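Local coordinates for glutamate receptor 1 (Adineta vaga, PDB 4IO2), which binds glutamate in its extracellular ligand-binding domain and, as a member of the glutamate receptor family, probably opens a transmembrane ion channel in response, at residues R108-K113 and L195-E200; I133-G138 and V176-I181; T21-V26 and N33-T38; S101-S106 and S205-V210. One frame throughout, in Å; residues are numbered along the deposited sequence.

Contact 1 (R108-K113 and L195-E200)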
loop_
_atom_site.group_PDB
_atom_site.type_symbol
_atom_site.label_atom_id
_atom_site.label_comp_id
_atom_site.label_asym_id
_atom_site.label_seq_id
_atom_site.Cartn_x
_atom_site.Cartn_y
_atom_site.Cartn_z
ATOM N N ARG A 108 5.036 13.862 7.126
ATOM C CA ARG A 108 5.990 14.939 6.973
ATOM C C ARG A 108 6.088 15.758 8.219
ATOM O O ARG A 108 5.222 15.726 9.065
ATOM C CB ARG A 108 5.668 15.815 5.765
ATOM C CG ARG A 108 5.845 14.984 4.456
ATOM C CD ARG A 108 6.292 15.700 3.266
ATOM N NE ARG A 108 7.547 16.392 3.466
ATOM C CZ ARG A 108 7.909 17.375 2.674
ATOM N NH1 ARG A 108 7.067 17.748 1.693
ATOM N NH2 ARG A 108 9.052 18.004 2.892
ATOM N N ILE A 109 7.216 16.450 8.353
ATOM C CA ILE A 109 7.386 17.420 9.397
ATOM C C ILE A 109 6.728 18.762 9.006
ATOM O O ILE A 109 7.018 19.302 7.943
ATOM C CB ILE A 109 8.868 17.626 9.681
ATOM C CG1 ILE A 109 9.528 16.307 10.128
ATOM C CG2 ILE A 109 9.034 18.733 10.742
ATOM C CD1 ILE A 109 11.053 16.300 10.116
ATOM N N LEU A 110 5.848 19.259 9.885
ATOM C CA LEU A 110 5.094 20.537 9.742
ATOM C C LEU A 110 5.753 21.576 10.643
ATOM O O LEU A 110 6.027 21.303 11.795
ATOM C CB LEU A 110 3.632 20.323 10.180
ATOM C CG LEU A 110 2.693 21.537 10.092
ATOM C CD1 LEU A 110 2.451 21.931 8.681
ATOM C CD2 LEU A 110 1.328 21.242 10.789
ATOM N N MET A 111 5.884 22.800 10.128
ATOM C CA MET A 111 6.562 23.862 10.881
ATOM C C MET A 111 6.168 25.222 10.325
ATOM O O MET A 111 5.567 25.303 9.254
ATOM C CB MET A 111 8.074 23.697 10.742
ATOM C CG MET A 111 8.643 23.931 9.326
ATOM S SD MET A 111 10.455 23.744 9.298
ATOM C CE MET A 111 10.909 24.544 7.761
ATOM N N ARG A 112 6.511 26.294 11.037
ATOM C CA ARG A 112 6.377 27.642 10.493
ATOM C C ARG A 112 7.336 27.852 9.347
ATOM O O ARG A 112 8.502 27.395 9.395
ATOM C CB ARG A 112 6.732 28.678 11.552
ATOM C CG ARG A 112 5.766 28.750 12.713
ATOM C CD ARG A 112 6.281 29.813 13.743
ATOM N NE ARG A 112 7.641 29.513 14.240
ATOM C CZ ARG A 112 7.936 28.641 15.211
ATOM N NH1 ARG A 112 6.962 27.951 15.812
ATOM N NH2 ARG A 112 9.211 28.422 15.562
ATOM N N LYS A 113 6.878 28.586 8.339
ATOM C CA LYS A 113 7.796 29.050 7.294
ATOM C C LYS A 113 9.028 29.717 7.885
ATOM O O LYS A 113 8.906 30.471 8.836
ATOM C CB LYS A 113 7.083 29.983 6.323
ATOM C CG LYS A 113 6.332 29.212 5.323
ATOM C CD LYS A 113 5.858 30.066 4.169
ATOM C CE LYS A 113 5.190 29.205 3.119
ATOM N NZ LYS A 113 4.602 30.034 2.015
ATOM N N LEU A 195 2.465 28.161 7.133
ATOM C CA LEU A 195 3.026 26.905 7.632
ATOM C C LEU A 195 3.580 26.180 6.414
ATOM O O LEU A 195 3.145 26.451 5.304
ATOM C CB LEU A 195 1.946 26.036 8.328
ATOM C CG LEU A 195 1.362 26.633 9.598
ATOM C CD1 LEU A 195 0.368 25.689 10.245
ATOM C CD2 LEU A 195 2.419 27.004 10.633
ATOM N N THR A 196 4.498 25.241 6.624
ATOM C CA THR A 196 5.146 24.514 5.532
ATOM C C THR A 196 5.640 23.131 5.993
ATOM O O THR A 196 5.584 22.806 7.184
ATOM C CB THR A 196 6.308 25.340 4.921
ATOM O OG1 THR A 196 6.656 24.801 3.631
ATOM C CG2 THR A 196 7.527 25.382 5.851
ATOM N N LEU A 197 6.117 22.333 5.036
ATOM C CA LEU A 197 6.624 20.995 5.292
ATOM C C LEU A 197 8.103 20.971 5.018
ATOM O O LEU A 197 8.587 21.741 4.182
ATOM C CB LEU A 197 5.913 19.988 4.370
ATOM C CG LEU A 197 4.374 20.123 4.345
ATOM C CD1 LEU A 197 3.757 19.125 3.406
ATOM C CD2 LEU A 197 3.817 19.937 5.737
ATOM N N VAL A 198 8.831 20.093 5.697
ATOM C CA VAL A 198 10.278 19.967 5.514
ATOM C C VAL A 198 10.737 18.522 5.689
ATOM O O VAL A 198 10.125 17.750 6.426
ATOM C CB VAL A 198 11.065 20.911 6.497
ATOM C CG1 VAL A 198 10.994 20.405 7.952
ATOM C CG2 VAL A 198 12.541 21.133 6.042
ATOM N N GLY A 199 11.832 18.171 5.019
ATOM C CA GLY A 199 12.457 16.883 5.222
ATOM C C GLY A 199 11.902 15.805 4.309
ATOM O O GLY A 199 10.919 15.986 3.593
ATOM N N GLU A 200 12.533 14.637 4.358
ATOM C CA GLU A 200 12.024 13.493 3.623
ATOM C C GLU A 200 10.770 12.967 4.283
ATOM O O GLU A 200 10.541 13.119 5.478
ATOM C CB GLU A 200 13.071 12.389 3.590
ATOM C CG GLU A 200 14.380 12.785 2.920
ATOM C CD GLU A 200 15.428 11.716 3.075
ATOM O OE1 GLU A 200 15.040 10.552 3.347
ATOM O OE2 GLU A 200 16.635 12.038 2.937
HETATM O O HOH W 1 9.089 15.362 6.109
#
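Arg108 folds back across its neighbour strand until its guanidinium lies flat over Leu197, whose CB sits under the centre of the group, 3.7 Å from Arg108 NH1. Bends at chi2 (-148°) and chi3 (57°) also bring Arg108 NH2 to within 2.8 Å of Gly199 O, a weak bond because it is sharply angled. In the plane of the same guanidinium, a water accepts from Arg108 NE and Ile109 N and donates to Val198 O, 2.6 Å away, and to Glu200 O; it joins the strands where the chain turns a corner at Gly199. If Arg108 were an alanine, Gly199 O would probably lose the weak bond from NH2, the water the donor NE, and Leu197 its flat cover. The pairing beyond is an antiparallel ladder in the second lobe of the clamshell-like ligand-binding domain, where Met111 and Thr196 exchange two backbone bonds: Thr196 N reaches Met111 O at 2.8 Å, and Met111 N reaches Thr196 O at 3.0 Å. On one face Met111 runs alongside Thr196 and lays SD across Val198 CG1, 3.6 Å away, while Ile109 CG2 meets the same methyl at 3.8 Å; Ile117 covers both Met111 and Val198. On the other, Leu110 CD1 touches Leu197 CD2 at 3.8 Å. Behind these two leucines stand helix 162-170, through Met165 and Leu169 against Leu110, and helix 181-190, through Thr188 against both.

Contact 2 (I133-G138 and V176-I181). With GLU (glutamic acid), chain E.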
loop_
_atom_site.group_PDB
_atom_site.type_symbol
_atom_site.label_atom_id
_atom_site.label_comp_id
_atom_site.label_asym_id
_atom_site.label_seq_id
_atom_site.Cartn_x
_atom_site.Cartn_y
_atom_site.Cartn_z
ATOM N N ILE A 133 8.643 19.570 20.295
ATOM C CA ILE A 133 7.995 18.723 19.301
ATOM C C ILE A 133 6.535 18.416 19.715
ATOM O O ILE A 133 6.323 17.723 20.687
ATOM C CB ILE A 133 8.817 17.429 19.132
ATOM C CG1 ILE A 133 10.294 17.751 18.816
ATOM C CG2 ILE A 133 8.174 16.521 18.058
ATOM C CD1 ILE A 133 11.184 16.560 18.954
ATOM N N GLY A 134 5.532 18.963 19.011
ATOM C CA GLY A 134 4.128 18.713 19.341
ATOM C C GLY A 134 3.622 17.458 18.635
ATOM O O GLY A 134 3.937 17.220 17.478
ATOM N N ILE A 135 2.912 16.621 19.379
ATOM C CA ILE A 135 2.348 15.401 18.831
ATOM C C ILE A 135 0.877 15.269 19.231
ATOM O O ILE A 135 0.535 15.349 20.383
ATOM C CB ILE A 135 3.140 14.156 19.308
ATOM C CG1 ILE A 135 4.609 14.162 18.814
ATOM C CG2 ILE A 135 2.396 12.851 18.889
ATOM C CD1 ILE A 135 4.847 13.879 17.384
ATOM N N ARG A 136 0.007 15.049 18.244
ATOM C CA ARG A 136 -1.402 14.748 18.501
ATOM C C ARG A 136 -1.586 13.354 19.094
ATOM O O ARG A 136 -1.251 12.323 18.496
ATOM C CB ARG A 136 -2.224 14.899 17.226
ATOM C CG ARG A 136 -2.358 16.332 16.755
ATOM C CD ARG A 136 -2.945 16.391 15.352
ATOM N NE ARG A 136 -1.937 15.946 14.372
ATOM C CZ ARG A 136 -2.167 15.382 13.215
ATOM N NH1 ARG A 136 -3.428 15.076 12.861
ATOM N NH2 ARG A 136 -1.162 15.124 12.399
ATOM N N ILE A 137 -2.098 13.338 20.310
ATOM C CA ILE A 137 -2.361 12.098 21.010
ATOM C C ILE A 137 -3.299 11.195 20.182
ATOM O O ILE A 137 -4.247 11.656 19.557
ATOM C CB ILE A 137 -2.973 12.447 22.397
ATOM C CG1 ILE A 137 -1.979 13.203 23.307
ATOM C CG2 ILE A 137 -3.549 11.222 23.042
ATOM C CD1 ILE A 137 -0.818 12.415 23.726
ATOM N N GLY A 138 -3.030 9.900 20.179
ATOM C CA GLY A 138 -3.912 8.932 19.524
ATOM C C GLY A 138 -3.758 8.868 18.027
ATOM O O GLY A 138 -4.589 8.312 17.336
ATOM N N VAL A 176 7.869 22.103 15.707
ATOM C CA VAL A 176 7.507 21.124 14.690
ATOM C C VAL A 176 6.355 20.279 15.198
ATOM O O VAL A 176 6.132 20.131 16.399
ATOM C CB VAL A 176 8.673 20.188 14.309
ATOM C CG1 VAL A 176 9.825 20.935 13.682
ATOM C CG2 VAL A 176 9.153 19.405 15.547
ATOM N N SER A 177 5.611 19.701 14.257
ATOM C CA SER A 177 4.776 18.528 14.544
ATOM C C SER A 177 4.877 17.581 13.348
ATOM O O SER A 177 5.667 17.830 12.419
ATOM C CB SER A 177 3.329 18.947 14.802
ATOM O OG SER A 177 2.555 17.843 15.304
ATOM N N PHE A 178 4.134 16.456 13.395
ATOM C CA PHE A 178 4.094 15.480 12.304
ATOM C C PHE A 178 2.672 15.484 11.766
ATOM O O PHE A 178 1.705 15.669 12.525
ATOM C CB PHE A 178 4.327 14.052 12.826
ATOM C CG PHE A 178 5.667 13.791 13.475
ATOM C CD1 PHE A 178 6.745 14.624 13.270
ATOM C CD2 PHE A 178 5.834 12.675 14.292
ATOM C CE1 PHE A 178 7.958 14.359 13.874
ATOM C CE2 PHE A 178 7.042 12.390 14.869
ATOM C CZ PHE A 178 8.104 13.246 14.666
ATOM N N MET A 179 2.539 15.252 10.477
ATOM C CA MET A 179 1.225 15.217 9.826
ATOM C C MET A 179 1.293 14.358 8.584
ATOM O O MET A 179 2.287 14.345 7.881
ATOM C CB MET A 179 0.776 16.627 9.511
ATOM C CG MET A 179 -0.632 16.704 9.012
ATOM S SD MET A 179 -1.138 18.469 8.834
ATOM C CE MET A 179 -2.862 18.239 8.335
ATOM N N ASP A 180 0.258 13.562 8.354
ATOM C CA ASP A 180 0.157 12.793 7.121
ATOM C C ASP A 180 0.344 13.690 5.910
ATOM O O ASP A 180 -0.162 14.808 5.864
ATOM C CB ASP A 180 -1.209 12.160 6.989
ATOM C CG ASP A 180 -1.480 11.041 7.976
ATOM O OD1 ASP A 180 -0.512 10.412 8.501
ATOM O OD2 ASP A 180 -2.695 10.782 8.142
ATOM N N ILE A 181 0.996 13.161 4.884
ATOM C CA ILE A 181 1.392 13.993 3.759
ATOM C C ILE A 181 0.222 14.546 2.957
ATOM O O ILE A 181 0.283 15.697 2.503
ATOM C CB ILE A 181 2.374 13.217 2.820
ATOM C CG1 ILE A 181 2.978 14.129 1.762
ATOM C CG2 ILE A 181 1.708 11.961 2.193
ATOM C CD1 ILE A 181 4.109 13.433 0.985
HETATM N N GLU E . -3.755 8.914 9.870
HETATM C CA GLU E . -3.465 9.246 11.268
HETATM C C GLU E . -3.902 8.105 12.183
HETATM O O GLU E . -4.648 7.204 11.719
HETATM C CB GLU E . -4.147 10.541 11.719
HETATM C CG GLU E . -3.818 11.798 10.907
HETATM C CD GLU E . -2.396 12.335 11.065
HETATM O OE1 GLU E . -1.666 11.826 11.913
HETATM O OE2 GLU E . -2.052 13.330 10.374
HETATM O OXT GLU E . -3.489 8.094 13.366
HETATM O O HOH W 2 0.794 15.449 15.448
#
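Arg136, Phe178 and Val176 bury the largest shares of this interface. A bend at chi3 (-73°) turns the Arg136 guanidinium toward the strand 177-180, where NH2 serves two acceptors in the plane of the group. Arg136 NH2 meets Phe178 O on a carbonyl lone pair at 2.9 Å. Arg136 NH2 also donates to OE2 of the bound glutamate at 2.8 Å. The backbone carbonyl thus helps fix the arginine that holds the ligand's side-chain carboxylate. Asp180 N points straight at that same OE2 (3.1 Å, 177°), and Asp180 OD2 takes a bond from the ligand's amino group, so the segment 176-181 holds both the side-chain carboxylate and the amino group of the ligand. A water links Arg136 N and NE to Ser177 OG, which itself donates to Gly134 O at 2.7 Å from well above the carbonyl plane. Phe178 meets Ile135 through a CH-pi contact, with Ile135 CD1 over the Phe178 ring face, 3.9 Å from its centroid. Val176 CG2 lies beside Ile133 CG1 at 3.8 Å, and Gly134 N bonds to Val176 O at 2.9 Å. Strand 134-136 pairs in parallel with strand 157-159, whereas strand 177-180 runs antiparallel to 103-112, and Met165 of helix 162-170 touches Arg136, Ser177 and Met179.

Contact 3 (T21-V26 and N33-T38)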
loop_
_atom_site.group_PDB
_atom_site.type_symbol
_atom_site.label_atom_id
_atom_site.label_comp_id
_atom_site.label_asym_id
_atom_site.label_seq_id
_atom_site.Cartn_x
_atom_site.Cartn_y
_atom_site.Cartn_z
ATOM N N THR A 21 -13.135 14.381 5.002
ATOM C CA THR A 21 -14.442 14.527 5.579
ATOM C C THR A 21 -14.542 15.959 6.069
ATOM O O THR A 21 -13.894 16.354 7.031
ATOM C CB THR A 21 -14.711 13.499 6.723
ATOM O OG1 THR A 21 -14.723 12.195 6.134
ATOM C CG2 THR A 21 -16.033 13.760 7.422
ATOM N N ILE A 22 -15.362 16.721 5.354
ATOM C CA ILE A 22 -15.508 18.150 5.560
ATOM C C ILE A 22 -16.865 18.396 6.194
ATOM O O ILE A 22 -17.874 17.976 5.653
ATOM C CB ILE A 22 -15.472 18.891 4.227
ATOM C CG1 ILE A 22 -14.161 18.579 3.477
ATOM C CG2 ILE A 22 -15.616 20.398 4.463
ATOM C CD1 ILE A 22 -14.205 18.943 1.966
ATOM N N VAL A 23 -16.878 19.043 7.353
ATOM C CA VAL A 23 -18.086 19.232 8.153
ATOM C C VAL A 23 -18.514 20.695 8.037
ATOM O O VAL A 23 -17.728 21.599 8.346
ATOM C CB VAL A 23 -17.803 18.847 9.628
ATOM C CG1 VAL A 23 -19.034 19.098 10.528
ATOM C CG2 VAL A 23 -17.323 17.398 9.703
ATOM N N ALA A 24 -19.747 20.925 7.597
ATOM C CA ALA A 24 -20.333 22.257 7.560
ATOM C C ALA A 24 -21.612 22.341 8.388
ATOM O O ALA A 24 -22.429 21.427 8.367
ATOM C CB ALA A 24 -20.657 22.629 6.112
ATOM N N ASN A 25 -21.802 23.455 9.090
ATOM C CA ASN A 25 -23.065 23.748 9.756
ATOM C C ASN A 25 -23.964 24.600 8.866
ATOM O O ASN A 25 -23.503 25.587 8.268
ATOM C CB ASN A 25 -22.835 24.520 11.055
ATOM C CG ASN A 25 -24.041 24.462 11.991
ATOM O OD1 ASN A 25 -25.107 23.962 11.624
ATOM N ND2 ASN A 25 -23.876 24.981 13.212
ATOM N N VAL A 26 -25.232 24.196 8.795
ATOM C CA VAL A 26 -26.290 24.842 8.007
ATOM C C VAL A 26 -26.004 24.821 6.513
ATOM O O VAL A 26 -26.040 23.758 5.886
ATOM C CB VAL A 26 -26.570 26.275 8.457
ATOM C CG1 VAL A 26 -27.774 26.820 7.703
ATOM C CG2 VAL A 26 -26.829 26.329 9.960
ATOM N N ASN A 33 -30.880 24.231 12.349
ATOM C CA ASN A 33 -29.456 23.808 12.311
ATOM C C ASN A 33 -29.187 22.341 11.945
ATOM O O ASN A 33 -29.682 21.408 12.582
ATOM C CB ASN A 33 -28.826 24.098 13.678
ATOM C CG ASN A 33 -27.299 24.099 13.644
ATOM O OD1 ASN A 33 -26.677 25.104 13.273
ATOM N ND2 ASN A 33 -26.689 22.990 14.058
ATOM N N THR A 34 -28.376 22.145 10.913
ATOM C CA THR A 34 -28.044 20.801 10.471
ATOM C C THR A 34 -26.598 20.723 9.986
ATOM O O THR A 34 -25.969 21.743 9.684
ATOM C CB THR A 34 -28.966 20.359 9.347
ATOM O OG1 THR A 34 -28.871 21.290 8.250
ATOM C CG2 THR A 34 -30.414 20.277 9.870
ATOM N N THR A 35 -26.078 19.508 9.947
ATOM C CA THR A 35 -24.700 19.283 9.593
ATOM C C THR A 35 -24.658 18.675 8.219
ATOM O O THR A 35 -25.410 17.731 7.926
ATOM C CB THR A 35 -24.056 18.303 10.572
ATOM O OG1 THR A 35 -24.112 18.872 11.885
ATOM C CG2 THR A 35 -22.621 18.019 10.189
ATOM N N LYS A 36 -23.764 19.188 7.382
ATOM C CA LYS A 36 -23.575 18.614 6.060
ATOM C C LYS A 36 -22.161 18.113 5.930
ATOM O O LYS A 36 -21.215 18.776 6.368
ATOM C CB LYS A 36 -23.821 19.637 4.956
ATOM C CG LYS A 36 -25.261 20.030 4.734
ATOM C CD LYS A 36 -25.304 21.127 3.691
ATOM C CE LYS A 36 -26.668 21.694 3.573
ATOM N NZ LYS A 36 -27.559 20.602 3.244
ATOM N N LEU A 37 -22.026 16.933 5.352
ATOM C CA LEU A 37 -20.728 16.302 5.127
ATOM C C LEU A 37 -20.444 16.155 3.643
ATOM O O LEU A 37 -21.312 15.747 2.872
ATOM C CB LEU A 37 -20.703 14.896 5.703
ATOM C CG LEU A 37 -21.074 14.738 7.168
ATOM C CD1 LEU A 37 -20.980 13.266 7.545
ATOM C CD2 LEU A 37 -20.172 15.628 8.032
ATOM N N THR A 38 -19.230 16.513 3.256
ATOM C CA THR A 38 -18.732 16.360 1.897
ATOM C C THR A 38 -17.273 15.882 1.976
ATOM O O THR A 38 -16.666 15.896 3.053
ATOM C CB THR A 38 -18.789 17.675 1.092
ATOM O OG1 THR A 38 -18.033 18.697 1.775
ATOM C CG2 THR A 38 -20.249 18.155 0.916
HETATM O O HOH W 3 -19.311 19.996 3.887
#
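The amides of Asn25 and Asn33 meet nearly perpendicular, their planes 89° apart, at the outer end of the two strands. The Asn25 amide is probably turned over in the model, so the bonding between the two groups remains doubtful. Asn33 CG lies opposite its backbone N (chi1 -163°), and this carries OD1 to the flank of Val26, 3.5 Å from CG2. Inward from there the chains form a beta hairpin that projects from the first lobe of the ligand-binding domain, probably corresponding to the projecting loop found there in other glutamate receptors; the turn joining its strands is not modelled. Its ladder is regular: Val26 N donates to Thr34 O at 2.7 Å, Ala24 and Lys36 exchange two nearly straight bonds, and Ile22 N closes on Thr38 O at 2.8 Å. On one face Val23 and Leu37 lie side by side, CG2 to CD2 at 3.7 Å, while the other branch of the valine, CG1, touches Thr35 CG2 at 3.8 Å. On the other, a water donates to Ile22 O at 3.0 Å and is hydrogen-bonded to Thr38 OG1 at 2.8 Å. The hairpin base rests on the lobe, with Leu37 against Val14, Leu42 and Val58, and Val23 against Leu60.

Contact 4 (S101-S106 and S205-V210)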
loop_
_atom_site.group_PDB
_atom_site.type_symbol
_atom_site.label_atom_id
_atom_site.label_comp_id
_atom_site.label_asym_id
_atom_site.label_seq_id
_atom_site.Cartn_x
_atom_site.Cartn_y
_atom_site.Cartn_z
ATOM N N SER A 101 -5.830 -1.544 1.213
ATOM C CA SER A 101 -5.565 -0.120 1.314
ATOM C C SER A 101 -6.368 0.707 0.316
ATOM O O SER A 101 -6.507 0.306 -0.865
ATOM C CB SER A 101 -4.073 0.111 1.054
ATOM O OG SER A 101 -3.756 1.466 0.711
ATOM N N ILE A 102 -6.872 1.854 0.785
ATOM C CA ILE A 102 -7.479 2.863 -0.074
ATOM C C ILE A 102 -6.486 3.922 -0.562
ATOM O O ILE A 102 -6.783 4.628 -1.533
ATOM C CB ILE A 102 -8.713 3.531 0.583
ATOM C CG1 ILE A 102 -8.347 4.279 1.868
ATOM C CG2 ILE A 102 -9.808 2.438 0.854
ATOM C CD1 ILE A 102 -9.575 5.090 2.397
ATOM N N SER A 103 -5.329 4.024 0.097
ATOM C CA SER A 103 -4.322 5.020 -0.252
ATOM C C SER A 103 -3.005 4.669 0.397
ATOM O O SER A 103 -3.008 4.139 1.514
ATOM C CB SER A 103 -4.759 6.416 0.246
ATOM O OG SER A 103 -3.817 7.441 -0.117
ATOM N N ASP A 104 -1.907 4.966 -0.271
ATOM C CA ASP A 104 -0.635 5.019 0.399
ATOM C C ASP A 104 -0.582 6.261 1.286
ATOM O O ASP A 104 -1.431 7.150 1.235
ATOM C CB ASP A 104 0.517 5.002 -0.623
ATOM C CG ASP A 104 0.515 6.195 -1.585
ATOM O OD1 ASP A 104 -0.087 7.242 -1.282
ATOM O OD2 ASP A 104 1.134 6.078 -2.678
ATOM N N ASN A 105 0.381 6.274 2.179
ATOM C CA ASN A 105 0.551 7.363 3.125
ATOM C C ASN A 105 1.974 7.401 3.583
ATOM O O ASN A 105 2.717 6.413 3.482
ATOM C CB ASN A 105 -0.385 7.183 4.350
ATOM C CG ASN A 105 -0.334 8.364 5.304
ATOM O OD1 ASN A 105 -0.563 9.498 4.911
ATOM N ND2 ASN A 105 -0.028 8.095 6.574
ATOM N N SER A 106 2.330 8.559 4.115
ATOM C CA SER A 106 3.594 8.767 4.819
ATOM C C SER A 106 3.396 10.078 5.592
ATOM O O SER A 106 2.367 10.763 5.440
ATOM C CB SER A 106 4.766 8.865 3.863
ATOM O OG SER A 106 4.533 9.932 2.961
ATOM N N SER A 205 3.272 4.059 4.966
ATOM C CA SER A 205 2.170 3.338 5.536
ATOM C C SER A 205 0.983 3.346 4.564
ATOM O O SER A 205 1.109 3.745 3.421
ATOM C CB SER A 205 1.846 4.007 6.896
ATOM O OG SER A 205 1.644 5.420 6.739
ATOM N N THR A 206 -0.168 2.913 5.046
ATOM C CA THR A 206 -1.382 2.870 4.249
ATOM C C THR A 206 -2.576 3.318 5.060
ATOM O O THR A 206 -2.537 3.234 6.290
ATOM C CB THR A 206 -1.657 1.431 3.742
ATOM O OG1 THR A 206 -1.722 0.531 4.870
ATOM C CG2 THR A 206 -0.560 0.925 2.778
ATOM N N PHE A 207 -3.623 3.733 4.390
ATOM C CA PHE A 207 -4.929 3.955 4.984
ATOM C C PHE A 207 -5.806 2.774 4.593
ATOM O O PHE A 207 -5.773 2.318 3.437
ATOM C CB PHE A 207 -5.605 5.200 4.464
ATOM C CG PHE A 207 -4.917 6.508 4.822
ATOM C CD1 PHE A 207 -4.176 6.670 5.976
ATOM C CD2 PHE A 207 -5.073 7.613 4.001
ATOM C CE1 PHE A 207 -3.580 7.890 6.278
ATOM C CE2 PHE A 207 -4.491 8.844 4.308
ATOM C CZ PHE A 207 -3.751 8.983 5.445
ATOM N N GLY A 208 -6.597 2.268 5.539
ATOM C CA GLY A 208 -7.518 1.170 5.286
ATOM C C GLY A 208 -8.836 1.464 5.933
ATOM O O GLY A 208 -8.917 2.225 6.902
ATOM N N ILE A 209 -9.873 0.807 5.422
ATOM C CA ILE A 209 -11.183 0.841 6.071
ATOM C C ILE A 209 -11.136 -0.097 7.284
ATOM O O ILE A 209 -10.714 -1.230 7.169
ATOM C CB ILE A 209 -12.302 0.462 5.077
ATOM C CG1 ILE A 209 -12.361 1.547 3.999
ATOM C CG2 ILE A 209 -13.634 0.338 5.818
ATOM C CD1 ILE A 209 -13.413 1.281 2.929
ATOM N N VAL A 210 -11.552 0.395 8.439
ATOM C CA VAL A 210 -11.561 -0.392 9.656
ATOM C C VAL A 210 -12.789 -1.265 9.661
ATOM O O VAL A 210 -13.889 -0.786 9.420
ATOM C CB VAL A 210 -11.583 0.520 10.907
ATOM C CG1 VAL A 210 -11.469 -0.328 12.155
ATOM C CG2 VAL A 210 -10.489 1.558 10.876
#
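Asn105 lies over one face of the Phe207 ring, its amide inclined by only 30° to the ring plane. The Asn105 CB is 4.1 Å from the ring centroid in a CH-pi contact offset toward the rim, and Asn105 OD1 reaches on past it to within 3.3 Å of Phe207 CZ. With CG opposite the backbone N (chi1 -175°), the amide lies beside Ser205, and Asn105 ND2 donates to Ser205 OG at 3.2 Å. The same ND2 also bonds to OD1 of Asp180, a ligand-binding residue, while Ser205 OG is hydrogen-bonded to Asp203 O. Were Asn105 an alanine, Asp180 OD1 would probably lose this donor and its carboxylate gain freedom to turn, with part of the phenyl face left uncovered. Asn105 and Ser205 are also joined through their backbones, with Ser205 N at 2.8 Å from Asn105 O. These antiparallel segments belong to the two strands that cross between the lobes of the glutamate receptor ligand-binding domain, and Phe207 touches the bound glutamate. Farther along, Ile102 crosses Phe207 at about a right angle, CG1 to CB at 3.9 Å, while Ile102 N donates to Phe207 O at 2.9 Å. Ile102 CG2 meets Ile209 CG1 at 4.1 Å, and Ile225 of helix 218-230 packs on both isoleucines. At the subunit boundary, Thr206 OG1 bonds to Arg229 of the second subunit.

Contacts 2 and 4 are buried and meet at the bound glutamate; both combine polar side-chain bonds with CH-pi contacts to a phenylalanine, from an isoleucine methyl in contact 2 and from Asn105 in contact 4. Contact 1 is partly buried and more apolar, and contact 3 is a surface hairpin held chiefly by backbone bonds. Strand 103-112 unites three of them: it pairs with 200-211 in contact 4 and with 195-198 in contact 1, and bonds to strand 177-180 of contact 2 through Arg108 with Met179 and Leu110 with Ser177. Contact 2 adjoins contact 4 again where Ile181 N probably bonds to Ser106 O. Contact 3 stands apart, its nearest atoms about 10 Å from those of contact 4.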